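Local coordinates for regulatory protein BlaR1 (Bacillus licheniformis, PDB 1NRF), which probably senses beta-lactam antibiotics through this extracellular C-terminal domain, where acylation of a serine starts a signal passed across the membrane to the cytoplasm, at residues 196-201 with 218-223; 163-168 with 214-219; 126-131 with 140-145; 64-69 with 111-116. All blocks are in the same frame, centred on the assembly; numbering follows the deposited sequence.

Contact 1: residues 196-201 with 218-223; sequences VLSGKT and YVETAD
Ser198 lays its CB over one face of the Tyr218 ring, a CH-pi contact 3.8 Å from CB to the ring centroid and offset toward the CE1 side of the rim. The tyrosine reaches back under the serine because its CG sits between the backbone N and the carbonyl carbon (chi1 45°), which swings the ring across to the neighbouring strand. Glu220 lies on the same face, side by side with Val196, its OE2 3.7 Å from Val196 CG1; its other oxygen, OE1, is hydrogen-bonded to Tyr169. These two strands, 195-205 and 211-220, form an antiparallel hairpin in the sheet of the penicillin-binding transpeptidase fold, and the first carries Lys200, which fits the KTG motif of penicillin-recognising enzymes. Val196 and Glu220 exchange two nearly straight backbone hydrogen bonds, with Glu220 N to Val196 O at 2.9 Å. Ser198 and Tyr218 form the next hydrogen-bonded pair, its Tyr218 N to Ser198 O bond bent, with the donor well above the carbonyl plane. A water is hydrogen-bonded to Val196 O, Glu220 OE2 (2.6 Å) and Ser198 OG. On the opposite face Leu197 CD1 meets Val219 CG2 at 3.7 Å, beside Phe228 of the next strand.

Contact 2: residues 163-168 with 214-219; sequences NILKKF and WFIGYV
Helix 163-168 runs across strand 214-219 at 44° between their N-to-C directions, with the two axes 9.0 Å apart at closest approach. The backbones come nearest where Leu165 faces Gly217, 7.1 Å from CA to CA. Leu165 points at the strand and does most of the touching. Its CD1 methyl comes down on the backbone, 3.4 Å from Gly217 N, and also lies against the Ile216 side chain, 3.7 Å from Ile216 CB. Ile216 points toward the helix, and with CG1 between its backbone N and carbonyl carbon (chi1 71°) it brings CG1 and CD1, as well as CB, against that one methyl. The other branch of Leu165, CD2, approaches the edge of the Tyr218 ring near its plane, 4.2 Å from Tyr218 CE2. One turn further along the helix Phe168 crosses Tyr218 at about a right angle, and the phenol oxygen Tyr218 OH lies at the edge of the phenylalanine ring, 3.8 Å from Phe168 CE1. Gly217 has unusual backbone angles, with positive phi, at which a CB would run into the preceding carbonyl oxygen. Beyond the two segments, Leu165 also packs on Phe227 of strand 225-234, while Tyr218 meets Tyr169 edge-to-face. This is the packing of a helix on one face of the transpeptidase-fold sheet. The contact is almost wholly apolar: Gly217 bonds through its backbone to Phe228 and Tyr218 OH to a water, but no hydrogen bond crosses to the helix, consistent with seating by shape and burial.

Contact 3: residues 126-131 with 140-145; sequences DHLRHY and EDFSVP
The irregular segment 140-145 runs past helix 126-131, closest where Phe142 faces Arg129, 6.8 Å from CA to CA, and again where Pro145 comes by Leu128. Phe142 is the centre of the contact. Its CG is anti to the backbone N (chi1 175°), and the ring extends toward the helix into the angle between Leu128 and Arg129. Leu128 meets it with two atoms: CB lies 3.6 Å from Phe142 CE1, and the CD1 methyl stands at the ring edge, in plane. That same methyl reaches on to the proline, with Leu128 CD1 3.7 Å from Pro145 CB. Arg129 works from above instead. With CG anti to the carbonyl carbon (chi1 -61°), that atom sits over one face of the Phe142 ring, 4.2 Å from the centroid and displaced toward the rim. The extended chain then carries NE above the plane just beyond the rim, 3.5 Å from Phe142 CD2. The guanidinium, turned 39° from the ring plane, also rests on Phe142: the carbonyl oxygen Phe142 O lies over its face, 3.2 Å from Arg129 NH2 but too poorly angled for a hydrogen bond, while NE forms a salt bridge with Glu125. Tyr148 stacks with Phe142 and also touches Leu128. Leu128 packs on Leu72 of helix 66-76 as well, placing this partly buried patch where the loop toward helix 158-170 folds back over helix 125-134, which it has just left.

Contact 4: residues 64-69 with 111-116; sequences TYKVFS and STTWYF
Ser111, the positive-phi C-prime residue of the Schellman motif that ends helix 104-110, sets its CA 3.7 Å from Lys66 CE. Its hydroxyl is hydrogen-bonded to Lys200, the lysine of the presumed KTG motif. Thr113 then brings its hydroxyl beside the end of the lysine, with Thr113 OG1 3.6 Å from Lys66 NZ, a contact and not a hydrogen bond; the amine is instead hydrogen-bonded to Ser63, the probable acylation site. Phe116, one turn on, provides the main surface. Lys66 crosses it at about a right angle and lays its methylenes over one face: CG sits 3.9 Å from the ring centroid, 17° off the normal, and CE is 3.5 Å from Phe116 CD1. Tyr115 CD1 lies over the centre of the opposite face, so the ring is held between the two. The lysine runs extended as far as CE and then bends (chi4 61°), which turns NZ off the phenyl face toward Ser63. Ser69 OG lies near the ring plane at its edge, 3.9 Å from Phe116 CD2 and against CB, its polar demand met by a hydrogen bond to Asp120. Ser63 and Lys66, a plain amine here, fit the SxxK motif of penicillin-recognising proteins. The contact thus joins the N-terminal part of helix 66-76 to that of helix 113-123, with helix 104-110 packed on Phe116 and strand 211-220 touching Thr64.

How the contacts relate
Contact 4 is at the probable acylation site, the side chain of Lys66 being about 3 Å from that of Ser63. Contacts 1 and 2 lie beside it: the side chain of Ile216 is about 9 Å from that of Ser63, and contact 1 approaches through Lys200. They share Tyr218 and Val219 on strand 211-220, with Lys200 N 2.9 Å from Ile216 O between them. Lys200 NZ, 2.8 Å from Ser111 OG, links strand 195-205 to contact 4. Contact 2 touches the 3-10 turn that precedes helix 66-76, with Ile216 CD1 3.7 Å from Thr64 CB. Contact 3 is more remote, its centre about 29 Å from that of contact 1, yet it joins contact 4 through Tyr131 OH, 2.9 Å from Phe68 O.

Contact 1: residues 196-201 with 218-223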
# COMPACT_ATOMS: atom_id res chain seq x y z
N VAL A 196 -9.27 14.49 -0.95
CA VAL A 196 -9.59 13.12 -1.32
C VAL A 196 -8.55 12.17 -0.73
O VAL A 196 -7.36 12.32 -0.95
CB VAL A 196 -9.59 12.91 -2.85
CG1 VAL A 196 -9.90 11.47 -3.16
CG2 VAL A 196 -10.60 13.83 -3.51
N LEU A 197 -9.03 11.18 0.02
CA LEU A 197 -8.16 10.19 0.64
C LEU A 197 -8.09 8.89 -0.16
O LEU A 197 -9.11 8.32 -0.52
CB LEU A 197 -8.65 9.86 2.05
CG LEU A 197 -7.79 8.87 2.84
CD1 LEU A 197 -6.48 9.55 3.23
CD2 LEU A 197 -8.54 8.40 4.10
N SER A 198 -6.87 8.45 -0.44
CA SER A 198 -6.62 7.20 -1.15
C SER A 198 -5.66 6.42 -0.24
O SER A 198 -4.80 7.02 0.41
CB SER A 198 -5.95 7.45 -2.51
OG SER A 198 -6.83 8.05 -3.45
N GLY A 199 -5.81 5.09 -0.20
CA GLY A 199 -4.93 4.28 0.63
C GLY A 199 -5.19 2.79 0.55
O GLY A 199 -6.15 2.34 -0.08
N LYS A 200 -4.32 2.02 1.19
CA LYS A 200 -4.45 0.57 1.20
C LYS A 200 -3.76 -0.04 2.42
O LYS A 200 -2.62 0.29 2.74
CB LYS A 200 -3.87 -0.01 -0.09
CG LYS A 200 -4.68 -1.18 -0.66
CD LYS A 200 -4.13 -2.51 -0.19
CE LYS A 200 -5.21 -3.55 -0.07
NZ LYS A 200 -5.94 -3.36 1.20
N THR A 201 -4.47 -0.93 3.10
CA THR A 201 -3.96 -1.59 4.31
C THR A 201 -3.18 -2.86 4.01
O THR A 201 -3.28 -3.43 2.93
CB THR A 201 -5.10 -2.03 5.25
OG1 THR A 201 -5.96 -2.94 4.55
CG2 THR A 201 -5.88 -0.85 5.75
N TYR A 218 -2.19 8.43 -0.17
CA TYR A 218 -1.96 9.86 -0.29
C TYR A 218 -3.24 10.67 -0.13
O TYR A 218 -4.35 10.15 -0.14
CB TYR A 218 -1.29 10.15 -1.64
CG TYR A 218 -1.91 9.40 -2.79
CD1 TYR A 218 -3.03 9.92 -3.45
CD2 TYR A 218 -1.44 8.15 -3.17
CE1 TYR A 218 -3.66 9.19 -4.46
CE2 TYR A 218 -2.07 7.42 -4.17
CZ TYR A 218 -3.18 7.94 -4.81
OH TYR A 218 -3.81 7.22 -5.79
N VAL A 219 -3.05 11.97 0.08
CA VAL A 219 -4.18 12.88 0.23
C VAL A 219 -4.05 13.92 -0.87
O VAL A 219 -2.99 14.55 -1.05
CB VAL A 219 -4.16 13.59 1.60
CG1 VAL A 219 -5.26 14.65 1.65
CG2 VAL A 219 -4.36 12.58 2.72
N GLU A 220 -5.12 14.09 -1.63
CA GLU A 220 -5.11 15.07 -2.70
C GLU A 220 -5.91 16.30 -2.30
O GLU A 220 -7.10 16.19 -1.99
CB GLU A 220 -5.71 14.48 -3.97
CG GLU A 220 -5.13 13.14 -4.33
CD GLU A 220 -5.89 12.50 -5.46
OE1 GLU A 220 -5.61 12.83 -6.63
OE2 GLU A 220 -6.77 11.66 -5.16
N THR A 221 -5.26 17.46 -2.29
CA THR A 221 -5.95 18.70 -1.98
C THR A 221 -6.09 19.49 -3.28
O THR A 221 -5.74 19.00 -4.37
CB THR A 221 -5.20 19.57 -0.93
OG1 THR A 221 -3.95 20.04 -1.47
CG2 THR A 221 -4.94 18.75 0.36
N ALA A 222 -6.61 20.70 -3.18
CA ALA A 222 -6.83 21.53 -4.35
C ALA A 222 -5.54 22.05 -4.94
O ALA A 222 -5.48 22.33 -6.14
CB ALA A 222 -7.75 22.70 -4.00
N ASP A 223 -4.50 22.18 -4.12
CA ASP A 223 -3.23 22.69 -4.62
C ASP A 223 -2.01 21.88 -4.18
O ASP A 223 -0.87 22.29 -4.43
CB ASP A 223 -3.07 24.15 -4.19
CG ASP A 223 -3.12 24.32 -2.68
OD1 ASP A 223 -3.62 23.41 -1.99
OD2 ASP A 223 -2.66 25.38 -2.18
O HOH W 1 -6.21 10.78 -2.79
O HOH W 2 -6.85 7.45 -5.80

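Contact 2: residues 163-168 with 214-219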
# COMPACT_ATOMS: atom_id res chain seq x y z
N ASN A 163 7.98 7.11 -1.75
CA ASN A 163 8.63 7.54 -2.98
C ASN A 163 8.07 6.86 -4.23
O ASN A 163 7.89 7.52 -5.25
CB ASN A 163 10.15 7.32 -2.91
CG ASN A 163 10.82 8.21 -1.86
OD1 ASN A 163 10.35 9.31 -1.57
ND2 ASN A 163 11.92 7.74 -1.30
N ILE A 164 7.80 5.56 -4.15
CA ILE A 164 7.27 4.86 -5.32
C ILE A 164 5.78 5.17 -5.52
O ILE A 164 5.30 5.18 -6.65
CB ILE A 164 7.55 3.31 -5.25
CG1 ILE A 164 7.49 2.72 -6.67
CG2 ILE A 164 6.57 2.60 -4.31
CD1 ILE A 164 7.93 1.25 -6.75
N LEU A 165 5.06 5.44 -4.44
CA LEU A 165 3.65 5.80 -4.55
C LEU A 165 3.55 7.11 -5.35
O LEU A 165 2.60 7.29 -6.11
CB LEU A 165 3.01 5.98 -3.18
CG LEU A 165 2.22 4.81 -2.58
CD1 LEU A 165 1.89 5.10 -1.12
CD2 LEU A 165 0.95 4.59 -3.37
N LYS A 166 4.52 8.01 -5.18
CA LYS A 166 4.53 9.29 -5.90
C LYS A 166 4.85 9.04 -7.37
O LYS A 166 4.25 9.66 -8.26
CB LYS A 166 5.57 10.25 -5.31
CG LYS A 166 5.65 11.59 -6.06
CD LYS A 166 6.71 12.51 -5.51
CE LYS A 166 6.92 13.74 -6.39
NZ LYS A 166 5.78 14.70 -6.39
N LYS A 167 5.79 8.13 -7.63
CA LYS A 167 6.13 7.77 -9.01
C LYS A 167 4.91 7.20 -9.72
O LYS A 167 4.73 7.37 -10.93
CB LYS A 167 7.27 6.74 -9.04
CG LYS A 167 8.64 7.34 -8.81
CD LYS A 167 9.69 6.48 -9.44
CE LYS A 167 11.07 7.07 -9.22
NZ LYS A 167 11.39 7.14 -7.77
N PHE A 168 4.07 6.49 -8.96
CA PHE A 168 2.85 5.90 -9.50
C PHE A 168 1.83 7.00 -9.80
O PHE A 168 1.26 7.06 -10.89
CB PHE A 168 2.27 4.90 -8.50
CG PHE A 168 0.79 4.70 -8.66
CD1 PHE A 168 -0.10 5.36 -7.82
CD2 PHE A 168 0.28 3.89 -9.67
CE1 PHE A 168 -1.47 5.21 -7.98
CE2 PHE A 168 -1.08 3.74 -9.85
CZ PHE A 168 -1.96 4.40 -9.00
N TRP A 214 0.32 -2.28 7.79
CA TRP A 214 0.68 -1.24 6.83
C TRP A 214 -0.52 -0.40 6.42
O TRP A 214 -1.64 -0.90 6.32
CB TRP A 214 1.19 -1.83 5.52
CG TRP A 214 2.62 -2.24 5.39
CD1 TRP A 214 3.07 -3.52 5.24
CD2 TRP A 214 3.74 -1.39 5.13
NE1 TRP A 214 4.40 -3.52 4.89
CE2 TRP A 214 4.84 -2.23 4.81
CE3 TRP A 214 3.93 0.00 5.12
CZ2 TRP A 214 6.11 -1.72 4.49
CZ3 TRP A 214 5.20 0.51 4.81
CH2 TRP A 214 6.27 -0.36 4.49
N PHE A 215 -0.27 0.87 6.17
CA PHE A 215 -1.29 1.76 5.65
C PHE A 215 -0.55 2.85 4.90
O PHE A 215 0.08 3.73 5.50
CB PHE A 215 -2.20 2.35 6.72
CG PHE A 215 -3.34 3.12 6.13
CD1 PHE A 215 -4.20 2.50 5.23
CD2 PHE A 215 -3.50 4.48 6.38
CE1 PHE A 215 -5.19 3.23 4.57
CE2 PHE A 215 -4.49 5.22 5.74
CZ PHE A 215 -5.34 4.60 4.82
N ILE A 216 -0.60 2.76 3.58
CA ILE A 216 0.06 3.71 2.70
C ILE A 216 -0.98 4.36 1.82
O ILE A 216 -2.10 3.86 1.70
CB ILE A 216 1.11 2.99 1.80
CG1 ILE A 216 0.41 2.12 0.74
CG2 ILE A 216 2.02 2.13 2.66
CD1 ILE A 216 1.38 1.42 -0.20
N GLY A 217 -0.62 5.47 1.20
CA GLY A 217 -1.55 6.16 0.33
C GLY A 217 -1.22 7.63 0.24
O GLY A 217 -0.10 8.06 0.52
N TYR A 218 -2.19 8.43 -0.17
CA TYR A 218 -1.96 9.86 -0.29
C TYR A 218 -3.24 10.67 -0.13
O TYR A 218 -4.35 10.15 -0.14
CB TYR A 218 -1.29 10.15 -1.64
CG TYR A 218 -1.91 9.40 -2.79
CD1 TYR A 218 -3.03 9.92 -3.45
CD2 TYR A 218 -1.44 8.15 -3.17
CE1 TYR A 218 -3.66 9.19 -4.46
CE2 TYR A 218 -2.07 7.42 -4.17
CZ TYR A 218 -3.18 7.94 -4.81
OH TYR A 218 -3.81 7.22 -5.79
N VAL A 219 -3.05 11.97 0.08
CA VAL A 219 -4.18 12.88 0.23
C VAL A 219 -4.05 13.92 -0.87
O VAL A 219 -2.99 14.55 -1.05
CB VAL A 219 -4.16 13.59 1.60
CG1 VAL A 219 -5.26 14.65 1.65
CG2 VAL A 219 -4.36 12.58 2.72

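Contact 3: residues 126-131 with 140-145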
# COMPACT_ATOMS: atom_id res chain seq x y z
N ASP A 126 8.63 -15.10 -14.45
CA ASP A 126 9.54 -14.40 -15.34
C ASP A 126 9.05 -12.95 -15.53
O ASP A 126 9.80 -12.00 -15.26
CB ASP A 126 9.64 -15.13 -16.68
CG ASP A 126 10.25 -16.54 -16.55
OD1 ASP A 126 10.29 -17.28 -17.56
OD2 ASP A 126 10.68 -16.92 -15.44
N HIS A 127 7.81 -12.79 -15.96
CA HIS A 127 7.26 -11.44 -16.15
C HIS A 127 7.11 -10.71 -14.81
O HIS A 127 7.14 -9.49 -14.76
CB HIS A 127 5.91 -11.47 -16.86
CG HIS A 127 5.96 -11.96 -18.27
ND1 HIS A 127 6.98 -11.63 -19.14
CD2 HIS A 127 5.11 -12.75 -18.98
CE1 HIS A 127 6.76 -12.19 -20.32
NE2 HIS A 127 5.63 -12.87 -20.25
N LEU A 128 6.93 -11.46 -13.73
CA LEU A 128 6.79 -10.86 -12.42
C LEU A 128 8.10 -10.24 -11.95
O LEU A 128 8.14 -9.07 -11.56
CB LEU A 128 6.31 -11.89 -11.40
CG LEU A 128 4.84 -12.25 -11.50
CD1 LEU A 128 4.54 -13.52 -10.69
CD2 LEU A 128 4.02 -11.08 -11.01
N ARG A 129 9.17 -11.04 -11.97
CA ARG A 129 10.47 -10.55 -11.54
C ARG A 129 10.89 -9.35 -12.39
O ARG A 129 11.45 -8.38 -11.89
CB ARG A 129 11.52 -11.66 -11.64
CG ARG A 129 11.23 -12.89 -10.77
CD ARG A 129 12.51 -13.60 -10.36
NE ARG A 129 12.26 -14.78 -9.53
CZ ARG A 129 13.11 -15.24 -8.62
NH1 ARG A 129 14.27 -14.63 -8.40
NH2 ARG A 129 12.81 -16.33 -7.92
N HIS A 130 10.60 -9.43 -13.69
CA HIS A 130 10.93 -8.35 -14.62
C HIS A 130 10.29 -7.05 -14.16
O HIS A 130 10.91 -5.98 -14.19
CB HIS A 130 10.42 -8.71 -16.02
CG HIS A 130 10.61 -7.62 -17.03
ND1 HIS A 130 11.85 -7.28 -17.53
CD2 HIS A 130 9.72 -6.78 -17.61
CE1 HIS A 130 11.71 -6.27 -18.38
NE2 HIS A 130 10.43 -5.95 -18.45
N TYR A 131 9.04 -7.16 -13.72
CA TYR A 131 8.25 -6.02 -13.25
C TYR A 131 8.87 -5.34 -12.03
O TYR A 131 9.09 -4.13 -12.03
CB TYR A 131 6.83 -6.49 -12.92
CG TYR A 131 5.88 -5.39 -12.50
CD1 TYR A 131 5.56 -4.36 -13.37
CD2 TYR A 131 5.28 -5.41 -11.24
CE1 TYR A 131 4.66 -3.36 -13.01
CE2 TYR A 131 4.38 -4.42 -10.86
CZ TYR A 131 4.07 -3.40 -11.75
OH TYR A 131 3.15 -2.44 -11.40
N GLU A 140 13.40 -5.81 -4.39
CA GLU A 140 13.11 -6.48 -5.66
C GLU A 140 13.14 -8.02 -5.59
O GLU A 140 13.01 -8.67 -6.62
CB GLU A 140 14.10 -6.01 -6.74
CG GLU A 140 13.92 -4.56 -7.17
CD GLU A 140 14.95 -4.12 -8.20
OE1 GLU A 140 14.77 -3.04 -8.80
OE2 GLU A 140 15.95 -4.84 -8.40
N ASP A 141 13.30 -8.59 -4.40
CA ASP A 141 13.36 -10.04 -4.26
C ASP A 141 12.02 -10.74 -4.54
O ASP A 141 10.96 -10.11 -4.53
CB ASP A 141 13.89 -10.42 -2.88
CG ASP A 141 14.32 -11.87 -2.80
OD1 ASP A 141 15.01 -12.34 -3.73
OD2 ASP A 141 13.98 -12.55 -1.81
N PHE A 142 12.09 -12.05 -4.77
CA PHE A 142 10.90 -12.85 -5.12
C PHE A 142 11.08 -14.37 -4.81
O PHE A 142 12.13 -14.94 -5.07
CB PHE A 142 10.63 -12.61 -6.62
CG PHE A 142 9.51 -13.43 -7.20
CD1 PHE A 142 8.41 -12.80 -7.75
CD2 PHE A 142 9.60 -14.82 -7.27
CE1 PHE A 142 7.39 -13.55 -8.37
CE2 PHE A 142 8.60 -15.57 -7.88
CZ PHE A 142 7.50 -14.94 -8.44
N SER A 143 10.04 -15.00 -4.27
CA SER A 143 10.09 -16.43 -3.96
C SER A 143 9.26 -17.21 -4.98
O SER A 143 9.80 -17.77 -5.93
CB SER A 143 9.54 -16.70 -2.55
OG SER A 143 8.17 -16.34 -2.45
N VAL A 144 7.95 -17.24 -4.76
CA VAL A 144 7.03 -17.91 -5.66
C VAL A 144 5.85 -16.96 -5.93
O VAL A 144 5.43 -16.20 -5.04
CB VAL A 144 6.52 -19.25 -5.07
CG1 VAL A 144 7.70 -20.17 -4.79
CG2 VAL A 144 5.72 -18.99 -3.79
N PRO A 145 5.33 -16.97 -7.16
CA PRO A 145 4.21 -16.10 -7.55
C PRO A 145 3.07 -15.98 -6.56
O PRO A 145 2.45 -14.93 -6.44
CB PRO A 145 3.76 -16.68 -8.90
CG PRO A 145 4.36 -18.07 -8.93
CD PRO A 145 5.68 -17.89 -8.25

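Contact 4: residues 64-69 with 111-116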
# COMPACT_ATOMS: atom_id res chain seq x y z
N THR A 64 -0.33 -4.21 0.76
CA THR A 64 -0.04 -2.88 0.20
C THR A 64 0.44 -3.03 -1.23
O THR A 64 0.29 -2.11 -2.05
CB THR A 64 1.08 -2.09 0.99
OG1 THR A 64 2.35 -2.75 0.87
CG2 THR A 64 0.70 -1.95 2.45
N TYR A 65 0.99 -4.19 -1.54
CA TYR A 65 1.52 -4.45 -2.87
C TYR A 65 0.46 -4.66 -3.97
O TYR A 65 0.76 -4.56 -5.16
CB TYR A 65 2.46 -5.67 -2.79
CG TYR A 65 3.09 -5.99 -4.11
CD1 TYR A 65 4.10 -5.18 -4.62
CD2 TYR A 65 2.61 -7.03 -4.90
CE1 TYR A 65 4.61 -5.39 -5.89
CE2 TYR A 65 3.11 -7.26 -6.17
CZ TYR A 65 4.11 -6.43 -6.66
OH TYR A 65 4.59 -6.62 -7.93
N LYS A 66 -0.77 -4.95 -3.56
CA LYS A 66 -1.87 -5.18 -4.50
C LYS A 66 -2.06 -4.03 -5.50
O LYS A 66 -2.55 -4.23 -6.61
CB LYS A 66 -3.17 -5.41 -3.73
CG LYS A 66 -3.32 -6.79 -3.10
CD LYS A 66 -4.63 -6.83 -2.31
CE LYS A 66 -4.98 -8.22 -1.81
NZ LYS A 66 -3.96 -8.77 -0.90
N VAL A 67 -1.68 -2.82 -5.09
CA VAL A 67 -1.79 -1.64 -5.95
C VAL A 67 -0.94 -1.85 -7.21
O VAL A 67 -1.39 -1.59 -8.33
CB VAL A 67 -1.31 -0.36 -5.21
CG1 VAL A 67 -1.28 0.82 -6.16
CG2 VAL A 67 -2.22 -0.06 -4.03
N PHE A 68 0.28 -2.33 -7.02
CA PHE A 68 1.18 -2.55 -8.14
C PHE A 68 0.87 -3.86 -8.84
O PHE A 68 1.12 -4.01 -10.03
CB PHE A 68 2.63 -2.49 -7.68
CG PHE A 68 3.06 -1.13 -7.20
CD1 PHE A 68 2.78 -0.72 -5.90
CD2 PHE A 68 3.67 -0.24 -8.07
CE1 PHE A 68 3.11 0.57 -5.47
CE2 PHE A 68 4.01 1.04 -7.65
CZ PHE A 68 3.73 1.45 -6.35
N SER A 69 0.33 -4.81 -8.09
CA SER A 69 -0.05 -6.09 -8.67
C SER A 69 -1.15 -5.80 -9.69
O SER A 69 -1.13 -6.31 -10.81
CB SER A 69 -0.59 -7.03 -7.59
OG SER A 69 -1.14 -8.21 -8.16
N SER A 111 -9.27 -6.79 0.12
CA SER A 111 -7.97 -7.45 0.15
C SER A 111 -8.18 -8.94 -0.11
O SER A 111 -7.56 -9.79 0.52
CB SER A 111 -7.30 -7.27 1.52
OG SER A 111 -6.90 -5.93 1.72
N THR A 112 -9.09 -9.25 -1.03
CA THR A 112 -9.37 -10.63 -1.39
C THR A 112 -8.11 -11.10 -2.08
O THR A 112 -7.92 -10.90 -3.27
CB THR A 112 -10.56 -10.74 -2.35
OG1 THR A 112 -11.74 -10.28 -1.68
CG2 THR A 112 -10.76 -12.19 -2.79
N THR A 113 -7.24 -11.72 -1.29
CA THR A 113 -5.95 -12.21 -1.75
C THR A 113 -5.98 -13.14 -2.94
O THR A 113 -5.18 -12.96 -3.86
CB THR A 113 -5.20 -12.89 -0.59
OG1 THR A 113 -4.97 -11.92 0.45
CG2 THR A 113 -3.85 -13.42 -1.07
N TRP A 114 -6.89 -14.12 -2.95
CA TRP A 114 -6.93 -15.07 -4.06
C TRP A 114 -7.09 -14.41 -5.42
O TRP A 114 -6.57 -14.90 -6.42
CB TRP A 114 -8.02 -16.13 -3.86
CG TRP A 114 -9.47 -15.66 -3.88
CD1 TRP A 114 -10.29 -15.50 -2.81
CD2 TRP A 114 -10.27 -15.39 -5.05
NE1 TRP A 114 -11.55 -15.16 -3.23
CE2 TRP A 114 -11.56 -15.09 -4.59
CE3 TRP A 114 -10.01 -15.38 -6.43
CZ2 TRP A 114 -12.61 -14.78 -5.47
CZ3 TRP A 114 -11.05 -15.07 -7.30
CH2 TRP A 114 -12.34 -14.78 -6.82
N TYR A 115 -7.78 -13.27 -5.46
CA TYR A 115 -8.01 -12.55 -6.71
C TYR A 115 -6.70 -12.09 -7.38
O TYR A 115 -6.49 -12.32 -8.56
CB TYR A 115 -8.90 -11.34 -6.46
CG TYR A 115 -9.21 -10.53 -7.70
CD1 TYR A 115 -8.26 -9.67 -8.25
CD2 TYR A 115 -10.45 -10.64 -8.34
CE1 TYR A 115 -8.54 -8.94 -9.40
CE2 TYR A 115 -10.74 -9.92 -9.48
CZ TYR A 115 -9.79 -9.08 -10.00
OH TYR A 115 -10.08 -8.35 -11.14
N PHE A 116 -5.85 -11.43 -6.60
CA PHE A 116 -4.58 -10.95 -7.13
C PHE A 116 -3.59 -12.09 -7.32
O PHE A 116 -2.75 -12.05 -8.22
CB PHE A 116 -4.01 -9.86 -6.21
CG PHE A 116 -4.90 -8.65 -6.09
CD1 PHE A 116 -5.96 -8.63 -5.18
CD2 PHE A 116 -4.75 -7.57 -6.97
CE1 PHE A 116 -6.86 -7.56 -5.15
CE2 PHE A 116 -5.65 -6.50 -6.95
CZ PHE A 116 -6.71 -6.49 -6.04